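Kojibiose phosphorylase (Gut metagenome, PDB 6W0P) belongs to glycoside hydrolase family 65, whose members join an N-terminal beta-sandwich domain to a central, largely helical catalytic domain and a small C-terminal domain. Local coordinates at residues I16-F21 against F113-D118; F46-S51 against E101-N106; K109-K114 against T127-T132; N133-K138 against F159-D164. All blocks are in the same frame, centred on the assembly; numbering follows the deposited sequence.

All four contacts lie in the N-terminal domain and illustrate how a beta sandwich is knitted together. Interactions 1, 3 and 4 follow one another across the large antiparallel sheet. Interactions 1 and 3 share Phe113 and Lys114 on strand 109-118 and have centres about 13 Å apart. Interaction 4 begins one strand farther on, its centre about 11 Å from that of interaction 3, and Trp130 N probably hydrogen-bonds to Ile137 O. Interaction 2, about 12 Å from interaction 3 between centres, joins two segments packed against this sheet: Leu105 meets Phe113, Phe46 meets Phe21, and Glu101 probably hydrogen-bonds to Trp130 and Thr132.

Interaction 1 of 4, residues I16-F21 against F113-D118; sequences IVENNF and FKRILD
Glu18 OE1 is gripped twice by one guanidinium group: Arg115 NE donates to it over 2.7 Å, and Arg115 NH2 donates to the same oxygen over 3.0 Å. The NE atom meets OE1 nearly along its C-O axis, whereas NH2 uses the syn lone pair. Because the carboxylate and guanidinium planes are only 16° apart, the salt bridge is almost flat, with the acid at the edge of the guanidinium. Both side chains leave their strands anti to the backbone N (chi1 -172° for Glu18, -155° for Arg115) and run side by side. Glu18 OE2 is occupied too, by a water that donates to it and by His22, while Arg115 NH1 is bonded to Tyr124.

The bridge joins a directly paired position of two antiparallel strands in the large sheet of the N-terminal beta sandwich. Glu18 and Arg115 form a hydrogen-bonded pair, as do Ile16 and Leu117, while Val17 and Ile116 between them form a non-hydrogen-bonded one. Helix 308-324 lies against the face that carries Ile16 and Leu117.

Beyond the strand end, Asn20 N donates to Phe113 O over 2.9 Å, its nitrogen standing above the carbonyl plane. The chain then turns so that Phe21 CB sits directly over the Phe113 ring, 3.6 Å from the ring centroid, in a CH-pi contact. The two rings themselves meet obliquely, their centroids 5.2 Å apart. A second water spans this end, donating to Asn20 OD1 and accepting from Phe113 N. Phe21 CE1 lies at the edge of the Arg115 guanidinium, 3.8 Å from NH2.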
# COMPACT_ATOMS: atom_id res chain seq x y z
N ILE A 16 -14.85 -18.05 36.33
CA ILE A 16 -15.52 -16.92 35.66
C ILE A 16 -17.00 -17.31 35.64
O ILE A 16 -17.31 -18.47 35.20
CB ILE A 16 -14.94 -16.66 34.26
CG1 ILE A 16 -13.41 -16.67 34.24
CG2 ILE A 16 -15.48 -15.36 33.70
CD1 ILE A 16 -12.75 -15.68 35.21
N VAL A 17 -17.86 -16.43 36.13
CA VAL A 17 -19.32 -16.69 36.19
C VAL A 17 -20.05 -15.54 35.49
O VAL A 17 -19.77 -14.36 35.85
CB VAL A 17 -19.80 -16.89 37.63
CG1 VAL A 17 -21.31 -17.13 37.70
CG2 VAL A 17 -19.07 -18.06 38.26
N GLU A 18 -20.95 -15.87 34.56
CA GLU A 18 -21.95 -14.91 34.02
C GLU A 18 -23.30 -15.22 34.67
O GLU A 18 -23.77 -16.33 34.51
CB GLU A 18 -22.03 -14.98 32.49
CG GLU A 18 -22.89 -13.87 31.89
CD GLU A 18 -23.21 -14.00 30.40
OE1 GLU A 18 -22.88 -15.06 29.79
OE2 GLU A 18 -23.73 -13.00 29.84
N ASN A 19 -23.82 -14.29 35.46
CA ASN A 19 -25.14 -14.37 36.13
C ASN A 19 -26.16 -13.70 35.21
O ASN A 19 -26.05 -12.48 35.03
CB ASN A 19 -25.14 -13.68 37.50
CG ASN A 19 -24.71 -14.55 38.66
OD1 ASN A 19 -24.35 -15.71 38.48
ND2 ASN A 19 -24.72 -13.99 39.87
N ASN A 20 -27.09 -14.47 34.64
CA ASN A 20 -28.01 -13.99 33.57
C ASN A 20 -27.25 -13.87 32.25
O ASN A 20 -26.02 -13.62 32.28
CB ASN A 20 -28.70 -12.66 33.92
CG ASN A 20 -29.44 -12.71 35.23
OD1 ASN A 20 -30.15 -13.68 35.53
ND2 ASN A 20 -29.30 -11.66 36.03
N PHE A 21 -27.96 -14.06 31.14
CA PHE A 21 -27.42 -13.88 29.77
C PHE A 21 -27.40 -12.39 29.48
O PHE A 21 -28.45 -11.80 29.69
CB PHE A 21 -28.27 -14.59 28.73
CG PHE A 21 -27.75 -14.48 27.32
CD1 PHE A 21 -26.39 -14.64 27.04
CD2 PHE A 21 -28.61 -14.22 26.25
CE1 PHE A 21 -25.91 -14.54 25.75
CE2 PHE A 21 -28.12 -14.13 24.95
CZ PHE A 21 -26.78 -14.30 24.70
N PHE A 113 -30.44 -18.29 33.94
CA PHE A 113 -29.26 -18.54 33.08
C PHE A 113 -28.01 -18.31 33.92
O PHE A 113 -27.92 -17.29 34.63
CB PHE A 113 -29.28 -17.59 31.88
CG PHE A 113 -28.12 -17.70 30.91
CD1 PHE A 113 -26.92 -17.09 31.18
CD2 PHE A 113 -28.28 -18.32 29.69
CE1 PHE A 113 -25.86 -17.17 30.29
CE2 PHE A 113 -27.22 -18.42 28.80
CZ PHE A 113 -26.02 -17.83 29.10
N LYS A 114 -27.06 -19.23 33.84
CA LYS A 114 -25.75 -19.07 34.52
C LYS A 114 -24.72 -19.76 33.63
O LYS A 114 -24.99 -20.89 33.20
CB LYS A 114 -25.86 -19.63 35.95
CG LYS A 114 -24.59 -19.58 36.77
CD LYS A 114 -24.84 -19.87 38.23
CE LYS A 114 -23.65 -19.61 39.13
NZ LYS A 114 -24.08 -19.18 40.49
N ARG A 115 -23.63 -19.05 33.32
CA ARG A 115 -22.46 -19.54 32.54
C ARG A 115 -21.25 -19.62 33.49
O ARG A 115 -20.99 -18.62 34.19
CB ARG A 115 -22.17 -18.55 31.41
CG ARG A 115 -21.45 -19.18 30.22
CD ARG A 115 -20.74 -18.17 29.34
NE ARG A 115 -21.64 -17.21 28.72
CZ ARG A 115 -21.95 -17.14 27.43
NH1 ARG A 115 -21.46 -17.98 26.54
NH2 ARG A 115 -22.77 -16.19 27.02
N ILE A 116 -20.55 -20.75 33.51
CA ILE A 116 -19.40 -20.99 34.44
C ILE A 116 -18.20 -21.55 33.67
O ILE A 116 -18.35 -22.55 32.98
CB ILE A 116 -19.78 -21.94 35.58
CG1 ILE A 116 -21.01 -21.43 36.33
CG2 ILE A 116 -18.60 -22.14 36.52
CD1 ILE A 116 -21.61 -22.42 37.31
N LEU A 117 -17.03 -20.93 33.83
CA LEU A 117 -15.75 -21.55 33.44
C LEU A 117 -15.03 -21.85 34.75
O LEU A 117 -14.81 -20.92 35.55
CB LEU A 117 -14.98 -20.60 32.52
CG LEU A 117 -13.54 -21.01 32.21
CD1 LEU A 117 -13.49 -22.29 31.41
CD2 LEU A 117 -12.80 -19.92 31.45
N ASP A 118 -14.73 -23.11 35.03
CA ASP A 118 -13.99 -23.49 36.26
C ASP A 118 -12.49 -23.51 35.94
O ASP A 118 -12.04 -24.38 35.21
CB ASP A 118 -14.48 -24.81 36.83
CG ASP A 118 -14.07 -25.00 38.27
OD1 ASP A 118 -12.92 -24.63 38.58
OD2 ASP A 118 -14.94 -25.48 39.07
O HOH W 1 -23.10 -12.97 27.41
O HOH W 2 -31.16 -15.46 34.14

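Interaction 2 of 4, residues F46-S51 against E101-N106; sequences FDETYS and EELDLN
Asp104 and Ser51 are brought together by their first torsions: the carboxylate of Asp104 swings anti to its own backbone N (chi1 177°), and the hydroxyl of Ser51 stands between its backbone N and carbonyl carbon (chi1 68°). Ser51 OG then donates to the syn lone pair of Asp104 OD2 over 2.7 Å. The same hydroxyl accepts from Asn106 ND2 at 3.1 Å, making it a relay between the two side chains. Asp104 OD1 takes two backbone donors from opposite faces of its plane, Ser51 N at 3.3 Å and Asn106 N at 3.2 Å; the latter bond closes an Asx turn.

A second acid works at the other end. Thr49 OG1 donates to Glu102 OE2 over 2.7 Å, arriving from above the carboxylate plane, and Arg95 forms a salt bridge with that oxygen. Water extends the polar seam. One molecule links Glu48 OE2, Thr49 O and Leu105 N, another joins Thr49 N to Glu102 OE2 and Leu103 O, and a third lies between Tyr50 OH and Asn106 OD1. Glu48 OE1 itself is paired with Arg126.

The apolar side is carried by Leu105, whose CD1 lies 3.8 Å from Phe46 CE2, the two side chains crossing at about a right angle. Leu105 and Phe46 also reach strand 109-118, so loop 46-51 and the segment leaving edge strand 101-102 of the smaller sheet are both seated against the large sheet. Tyr50 CE1 lies 3.8 Å from Asn106 CB. With three donors shared between its oxygens, the buried carboxylate of Asp104 is probably stabilised in its ionised form.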
# COMPACT_ATOMS: atom_id res chain seq x y z
N PHE A 46 -22.78 -20.96 21.91
CA PHE A 46 -23.94 -21.80 22.28
C PHE A 46 -23.95 -23.06 21.42
O PHE A 46 -23.74 -22.98 20.20
CB PHE A 46 -25.25 -21.01 22.14
CG PHE A 46 -25.44 -19.93 23.17
CD1 PHE A 46 -24.50 -19.72 24.18
CD2 PHE A 46 -26.58 -19.15 23.17
CE1 PHE A 46 -24.70 -18.75 25.15
CE2 PHE A 46 -26.77 -18.17 24.13
CZ PHE A 46 -25.84 -17.98 25.12
N ASP A 47 -24.23 -24.19 22.06
CA ASP A 47 -24.31 -25.52 21.41
C ASP A 47 -25.54 -25.51 20.50
O ASP A 47 -25.37 -25.75 19.31
CB ASP A 47 -24.38 -26.62 22.46
CG ASP A 47 -23.37 -26.38 23.57
OD1 ASP A 47 -22.28 -26.96 23.48
OD2 ASP A 47 -23.68 -25.58 24.49
N GLU A 48 -26.70 -25.19 21.05
CA GLU A 48 -28.00 -25.17 20.34
C GLU A 48 -27.98 -24.05 19.31
O GLU A 48 -27.08 -23.20 19.39
CB GLU A 48 -29.17 -24.99 21.32
CG GLU A 48 -29.27 -23.60 21.94
CD GLU A 48 -28.34 -23.31 23.11
OE1 GLU A 48 -27.52 -24.17 23.44
OE2 GLU A 48 -28.43 -22.20 23.68
N THR A 49 -28.95 -24.03 18.39
CA THR A 49 -29.20 -22.90 17.46
C THR A 49 -29.23 -21.57 18.23
O THR A 49 -29.91 -21.48 19.26
CB THR A 49 -30.50 -23.14 16.67
OG1 THR A 49 -30.27 -24.29 15.85
CG2 THR A 49 -30.91 -21.96 15.82
N TYR A 50 -28.48 -20.57 17.77
CA TYR A 50 -28.58 -19.18 18.29
C TYR A 50 -28.59 -18.23 17.10
O TYR A 50 -27.66 -18.29 16.27
CB TYR A 50 -27.46 -18.84 19.28
CG TYR A 50 -27.53 -17.45 19.87
CD1 TYR A 50 -28.43 -17.13 20.88
CD2 TYR A 50 -26.67 -16.45 19.45
CE1 TYR A 50 -28.47 -15.87 21.45
CE2 TYR A 50 -26.71 -15.18 19.99
CZ TYR A 50 -27.61 -14.88 21.00
OH TYR A 50 -27.63 -13.62 21.54
N SER A 51 -29.64 -17.43 17.01
CA SER A 51 -29.96 -16.58 15.84
C SER A 51 -29.61 -15.12 16.17
O SER A 51 -29.94 -14.23 15.38
CB SER A 51 -31.40 -16.75 15.43
OG SER A 51 -32.26 -16.22 16.43
N GLU A 101 -41.41 -26.17 18.83
CA GLU A 101 -40.63 -24.97 19.25
C GLU A 101 -39.15 -25.37 19.39
O GLU A 101 -38.87 -26.31 20.17
CB GLU A 101 -41.16 -24.38 20.56
CG GLU A 101 -40.33 -23.22 21.07
CD GLU A 101 -40.73 -22.68 22.43
OE1 GLU A 101 -40.01 -21.79 22.93
OE2 GLU A 101 -41.76 -23.14 22.99
N GLU A 102 -38.27 -24.73 18.63
CA GLU A 102 -36.81 -25.00 18.67
C GLU A 102 -36.17 -24.14 19.77
O GLU A 102 -36.46 -22.93 19.82
CB GLU A 102 -36.08 -24.76 17.35
CG GLU A 102 -34.66 -25.31 17.40
CD GLU A 102 -33.79 -25.17 16.16
OE1 GLU A 102 -34.32 -24.71 15.11
OE2 GLU A 102 -32.59 -25.54 16.23
N LEU A 103 -35.33 -24.74 20.60
CA LEU A 103 -34.52 -23.98 21.59
C LEU A 103 -33.57 -23.02 20.85
O LEU A 103 -32.73 -23.48 20.05
CB LEU A 103 -33.75 -24.94 22.50
CG LEU A 103 -32.91 -24.30 23.60
CD1 LEU A 103 -33.77 -23.50 24.57
CD2 LEU A 103 -32.13 -25.36 24.35
N ASP A 104 -33.74 -21.72 21.10
CA ASP A 104 -32.89 -20.62 20.60
C ASP A 104 -33.06 -19.45 21.57
O ASP A 104 -34.19 -18.90 21.61
CB ASP A 104 -33.29 -20.23 19.17
CG ASP A 104 -32.50 -19.04 18.64
OD1 ASP A 104 -31.59 -18.58 19.35
OD2 ASP A 104 -32.80 -18.59 17.51
N LEU A 105 -32.02 -19.09 22.33
CA LEU A 105 -32.16 -18.13 23.46
C LEU A 105 -32.37 -16.70 22.94
O LEU A 105 -32.76 -15.87 23.73
CB LEU A 105 -30.95 -18.21 24.39
CG LEU A 105 -30.80 -19.51 25.17
CD1 LEU A 105 -29.69 -19.38 26.21
CD2 LEU A 105 -32.10 -19.93 25.84
N ASN A 106 -32.14 -16.44 21.65
CA ASN A 106 -32.46 -15.13 21.00
C ASN A 106 -33.98 -15.01 20.76
O ASN A 106 -34.43 -13.88 20.59
CB ASN A 106 -31.68 -14.94 19.70
CG ASN A 106 -31.79 -13.55 19.11
OD1 ASN A 106 -31.44 -12.56 19.76
ND2 ASN A 106 -32.29 -13.45 17.89
O HOH W 3 -29.60 -20.30 22.04
O HOH W 4 -31.60 -25.80 19.03
O HOH W 5 -30.18 -12.81 22.08

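Interaction 3 of 4, residues K109-K114 against T127-T132; sequences KFEDFK and TFTWLT
A beta hairpin with a bulge in it joins Lys109-Lys114 to Thr127-Thr132, within the large antiparallel sheet of the N-terminal sandwich domain. Glu111 pairs with Thr129 through two backbone hydrogen bonds, and Lys114 pairs with Thr127 in the same way. Between these pairs the register slips by one residue, which defines the beta bulge. Asp112 takes up the extra length with positive backbone angles (phi 50°, psi 52°). No backbone N-H of Thr127-Thr132 bonds to its carbonyl, which instead receives a CA-H...O contact from Phe128 CA; a water also donates to Asp112 O at 2.7 Å and lies 2.8 Å from Thr129 OG1, spanning the bulge.

On the face bearing Glu111, Thr129 and Leu131, Glu111 and Thr129 lie side by side and point the same way, with Glu111 CG 4.1 Å from Thr129 CB. The glutamate, whose CG is held between the backbone N and carbonyl carbon (chi1 69°), continues as an extended chain that crosses Leu131 at about a right angle. There its carboxylate lies against the two methyls, OE1 being 3.7 Å from Leu131 CD1. Neighbouring strand 135-145 contributes Lys138, which packs on Thr127 and Thr129.

The opposite face is aromatic. Phe113 CD2 touches Phe128 CB at 4.0 Å, and Leu105 packs on Phe113 and Phe110 from the segment that precedes the hairpin. Phe110 CB lies 3.3 Å from Thr129 O. Trp130 NE1 is bonded to Glu101, and Thr132 CG2 covers one face of the indole. At the edge of that ring, in its plane, Lys109 O lies 3.6 Å from Trp130 CD1.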
# COMPACT_ATOMS: atom_id res chain seq x y z
N LYS A 109 -38.47 -17.99 25.60
CA LYS A 109 -38.52 -17.50 27.00
C LYS A 109 -37.68 -18.46 27.85
O LYS A 109 -37.81 -19.70 27.71
CB LYS A 109 -39.97 -17.39 27.51
CG LYS A 109 -40.64 -16.06 27.19
CD LYS A 109 -42.08 -16.20 26.74
CE LYS A 109 -42.59 -14.97 26.01
NZ LYS A 109 -44.05 -15.05 25.78
N PHE A 110 -36.80 -17.89 28.68
CA PHE A 110 -35.88 -18.67 29.55
C PHE A 110 -35.64 -17.86 30.82
O PHE A 110 -35.90 -16.66 30.79
CB PHE A 110 -34.60 -19.04 28.79
CG PHE A 110 -33.76 -17.86 28.41
CD1 PHE A 110 -34.02 -17.15 27.25
CD2 PHE A 110 -32.68 -17.48 29.20
CE1 PHE A 110 -33.23 -16.06 26.91
CE2 PHE A 110 -31.90 -16.39 28.86
CZ PHE A 110 -32.16 -15.69 27.70
N GLU A 111 -35.21 -18.50 31.90
CA GLU A 111 -34.89 -17.81 33.18
C GLU A 111 -33.72 -18.55 33.85
O GLU A 111 -33.37 -19.63 33.36
CB GLU A 111 -36.16 -17.71 34.04
CG GLU A 111 -36.61 -19.06 34.57
CD GLU A 111 -37.96 -19.14 35.27
OE1 GLU A 111 -38.76 -18.17 35.19
OE2 GLU A 111 -38.20 -20.18 35.90
N ASP A 112 -33.14 -17.97 34.90
CA ASP A 112 -32.07 -18.59 35.74
C ASP A 112 -30.95 -19.14 34.84
O ASP A 112 -30.64 -20.33 34.94
CB ASP A 112 -32.64 -19.69 36.63
CG ASP A 112 -33.67 -19.18 37.62
OD1 ASP A 112 -33.64 -17.97 37.90
OD2 ASP A 112 -34.51 -20.00 38.07
N PHE A 113 -30.44 -18.29 33.94
CA PHE A 113 -29.26 -18.54 33.08
C PHE A 113 -28.01 -18.31 33.92
O PHE A 113 -27.92 -17.29 34.63
CB PHE A 113 -29.28 -17.59 31.88
CG PHE A 113 -28.12 -17.70 30.91
CD1 PHE A 113 -26.92 -17.09 31.18
CD2 PHE A 113 -28.28 -18.32 29.69
CE1 PHE A 113 -25.86 -17.17 30.29
CE2 PHE A 113 -27.22 -18.42 28.80
CZ PHE A 113 -26.02 -17.83 29.10
N LYS A 114 -27.06 -19.23 33.84
CA LYS A 114 -25.75 -19.07 34.52
C LYS A 114 -24.72 -19.76 33.63
O LYS A 114 -24.99 -20.89 33.20
CB LYS A 114 -25.86 -19.63 35.95
CG LYS A 114 -24.59 -19.58 36.77
CD LYS A 114 -24.84 -19.87 38.23
CE LYS A 114 -23.65 -19.61 39.13
NZ LYS A 114 -24.08 -19.18 40.49
N THR A 127 -26.18 -23.34 32.24
CA THR A 127 -27.48 -23.78 32.81
C THR A 127 -28.54 -22.72 32.48
O THR A 127 -28.22 -21.53 32.48
CB THR A 127 -27.30 -24.05 34.32
OG1 THR A 127 -26.27 -25.02 34.51
CG2 THR A 127 -28.58 -24.52 34.98
N PHE A 128 -29.76 -23.13 32.14
CA PHE A 128 -30.91 -22.20 31.96
C PHE A 128 -32.20 -23.00 32.00
O PHE A 128 -32.18 -24.24 31.79
CB PHE A 128 -30.73 -21.38 30.68
CG PHE A 128 -30.46 -22.24 29.47
CD1 PHE A 128 -31.50 -22.75 28.72
CD2 PHE A 128 -29.17 -22.56 29.10
CE1 PHE A 128 -31.26 -23.56 27.63
CE2 PHE A 128 -28.92 -23.37 28.01
CZ PHE A 128 -29.97 -23.89 27.28
N THR A 129 -33.31 -22.33 32.31
CA THR A 129 -34.65 -22.97 32.29
C THR A 129 -35.43 -22.44 31.09
O THR A 129 -35.67 -21.23 31.00
CB THR A 129 -35.36 -22.84 33.64
OG1 THR A 129 -34.50 -23.42 34.63
CG2 THR A 129 -36.71 -23.53 33.64
N TRP A 130 -35.79 -23.35 30.19
CA TRP A 130 -36.59 -23.11 28.97
C TRP A 130 -38.07 -23.15 29.34
O TRP A 130 -38.53 -24.22 29.80
CB TRP A 130 -36.25 -24.19 27.94
CG TRP A 130 -36.83 -23.99 26.58
CD1 TRP A 130 -37.36 -22.85 26.05
CD2 TRP A 130 -36.87 -24.97 25.55
NE1 TRP A 130 -37.75 -23.07 24.75
CE2 TRP A 130 -37.45 -24.36 24.42
CE3 TRP A 130 -36.47 -26.31 25.47
CZ2 TRP A 130 -37.65 -25.05 23.22
CZ3 TRP A 130 -36.68 -27.00 24.29
CH2 TRP A 130 -37.26 -26.37 23.19
N LEU A 131 -38.76 -22.01 29.20
CA LEU A 131 -40.22 -21.90 29.37
C LEU A 131 -40.85 -22.10 27.99
O LEU A 131 -40.90 -21.16 27.21
CB LEU A 131 -40.56 -20.55 30.01
CG LEU A 131 -39.64 -20.10 31.15
CD1 LEU A 131 -40.17 -18.82 31.78
CD2 LEU A 131 -39.48 -21.18 32.21
N THR A 132 -41.21 -23.34 27.68
CA THR A 132 -41.75 -23.79 26.38
C THR A 132 -43.13 -24.43 26.61
O THR A 132 -43.17 -25.52 27.23
CB THR A 132 -40.78 -24.73 25.66
OG1 THR A 132 -41.53 -25.39 24.62
CG2 THR A 132 -40.12 -25.73 26.59
O HOH W 6 -31.78 -22.76 35.15

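Interaction 4 of 4, residues N133-K138 against F159-D164; sequences NQAKIK and FESDID
Asp162 and Lys136 are set at a slant to each other, so that the carboxylate lies against both the backbone and the aliphatic stem of the lysine. Asp162 OD1 accepts from Lys136 N over 2.8 Å in an almost straight bond (173° at the hydrogen), although the donor approaches from 50° above the carboxylate plane. Asp162 OD2 rests 3.4 Å from Lys136 CG and equally near its CB. The Asp162 side chain reaches this position with CG in the crowded position between its backbone N and carbonyl carbon (chi1 67°). The lysine instead runs outward as an extended chain, and its NZ stays 5.4 Å from Asp162 OD2, too far for a salt bridge.

Here the carboxylate takes over where main-chain pairing gives out at the open end of a beta hairpin, formed by strands 135-145 and 152-161 of the large sandwich sheet. Asp162 N still donates to Lys136 O, and Lys138 and Glu160 form a hydrogen-bonded pair through both of their backbone groups.

On the other face, Ile137 and Ser161 stand opposite each other as a non-hydrogen-bonded pair, with Ile137 CG1 3.9 Å from Ser161 OG. Ile137 CG2 lies at the edge of the Phe159 ring. These residues face the second sheet of the sandwich: Leu239 meets all three, and Ile167 meets Ile137 and Phe159. Past the strand end, Ser161 OG donates to a lone pair of Ile163 O over 2.7 Å, a bond within the segment that links the last strand residue to the loop that follows. The Ile163 side chain reaches over the start of the other strand, its CG1 3.9 Å from Ala135 CB and its CD1 3.5 Å from Gln134 O.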
# COMPACT_ATOMS: atom_id res chain seq x y z
N ASN A 133 -44.18 -23.75 26.12
CA ASN A 133 -45.61 -24.12 26.25
C ASN A 133 -45.95 -24.26 27.74
O ASN A 133 -45.94 -23.23 28.45
CB ASN A 133 -45.96 -25.33 25.38
CG ASN A 133 -45.88 -24.99 23.91
OD1 ASN A 133 -46.02 -23.83 23.54
ND2 ASN A 133 -45.62 -25.98 23.07
N GLN A 134 -46.23 -25.49 28.19
CA GLN A 134 -46.76 -25.74 29.55
C GLN A 134 -45.62 -26.22 30.45
O GLN A 134 -45.89 -26.50 31.60
CB GLN A 134 -47.91 -26.77 29.50
CG GLN A 134 -49.04 -26.41 28.54
CD GLN A 134 -49.45 -24.96 28.62
OE1 GLN A 134 -49.27 -24.18 27.68
NE2 GLN A 134 -49.99 -24.57 29.77
N ALA A 135 -44.41 -26.34 29.90
CA ALA A 135 -43.25 -27.02 30.52
C ALA A 135 -42.20 -25.99 30.91
O ALA A 135 -42.03 -24.99 30.17
CB ALA A 135 -42.66 -28.04 29.57
N LYS A 136 -41.54 -26.24 32.04
CA LYS A 136 -40.24 -25.63 32.43
C LYS A 136 -39.18 -26.74 32.37
O LYS A 136 -39.28 -27.71 33.19
CB LYS A 136 -40.35 -24.99 33.82
CG LYS A 136 -41.42 -23.92 33.91
CD LYS A 136 -41.30 -23.07 35.14
CE LYS A 136 -42.58 -22.28 35.37
NZ LYS A 136 -42.39 -21.21 36.38
N ILE A 137 -38.25 -26.65 31.41
CA ILE A 137 -37.15 -27.63 31.24
C ILE A 137 -35.81 -26.96 31.62
O ILE A 137 -35.35 -26.02 30.92
CB ILE A 137 -37.15 -28.19 29.81
CG1 ILE A 137 -38.59 -28.43 29.31
CG2 ILE A 137 -36.30 -29.45 29.75
CD1 ILE A 137 -38.66 -29.10 27.96
N LYS A 138 -35.23 -27.43 32.72
CA LYS A 138 -33.86 -27.04 33.15
C LYS A 138 -32.84 -27.80 32.29
O LYS A 138 -32.84 -29.05 32.30
CB LYS A 138 -33.71 -27.28 34.65
CG LYS A 138 -32.62 -26.44 35.30
CD LYS A 138 -32.09 -27.06 36.57
CE LYS A 138 -30.80 -26.43 37.04
NZ LYS A 138 -30.23 -27.24 38.14
N PHE A 159 -31.45 -32.79 30.89
CA PHE A 159 -32.79 -32.18 30.77
C PHE A 159 -33.55 -32.48 32.06
O PHE A 159 -33.50 -33.64 32.53
CB PHE A 159 -33.50 -32.77 29.55
CG PHE A 159 -32.84 -32.52 28.21
CD1 PHE A 159 -33.14 -31.39 27.47
CD2 PHE A 159 -31.97 -33.44 27.66
CE1 PHE A 159 -32.55 -31.17 26.24
CE2 PHE A 159 -31.38 -33.22 26.43
CZ PHE A 159 -31.68 -32.08 25.72
N GLU A 160 -34.19 -31.48 32.67
CA GLU A 160 -35.11 -31.75 33.81
C GLU A 160 -36.38 -30.93 33.61
O GLU A 160 -36.33 -29.70 33.82
CB GLU A 160 -34.46 -31.45 35.16
CG GLU A 160 -35.37 -31.85 36.33
CD GLU A 160 -34.71 -31.92 37.69
OE1 GLU A 160 -33.45 -31.93 37.75
OE2 GLU A 160 -35.45 -31.93 38.70
N SER A 161 -37.47 -31.62 33.22
CA SER A 161 -38.81 -31.03 32.98
C SER A 161 -39.63 -31.05 34.27
O SER A 161 -39.55 -32.06 34.99
CB SER A 161 -39.53 -31.76 31.89
OG SER A 161 -40.66 -31.01 31.46
N ASP A 162 -40.38 -29.98 34.55
CA ASP A 162 -41.33 -29.94 35.70
C ASP A 162 -42.60 -30.74 35.36
O ASP A 162 -43.33 -31.07 36.29
CB ASP A 162 -41.63 -28.50 36.16
CG ASP A 162 -42.40 -27.63 35.16
OD1 ASP A 162 -42.54 -28.05 33.97
OD2 ASP A 162 -42.86 -26.53 35.57
N ILE A 163 -42.86 -31.08 34.09
CA ILE A 163 -44.00 -31.97 33.69
C ILE A 163 -43.49 -33.07 32.78
O ILE A 163 -42.46 -32.87 32.14
CB ILE A 163 -45.15 -31.21 32.99
CG1 ILE A 163 -44.69 -30.54 31.70
CG2 ILE A 163 -45.82 -30.22 33.93
CD1 ILE A 163 -45.80 -29.92 30.90
N ASP A 164 -44.23 -34.18 32.68
CA ASP A 164 -44.08 -35.19 31.60
C ASP A 164 -44.18 -34.47 30.25
O ASP A 164 -45.18 -33.76 30.04
CB ASP A 164 -45.11 -36.32 31.71
CG ASP A 164 -44.91 -37.23 32.91
OD1 ASP A 164 -43.78 -37.30 33.42
OD2 ASP A 164 -45.90 -37.85 33.34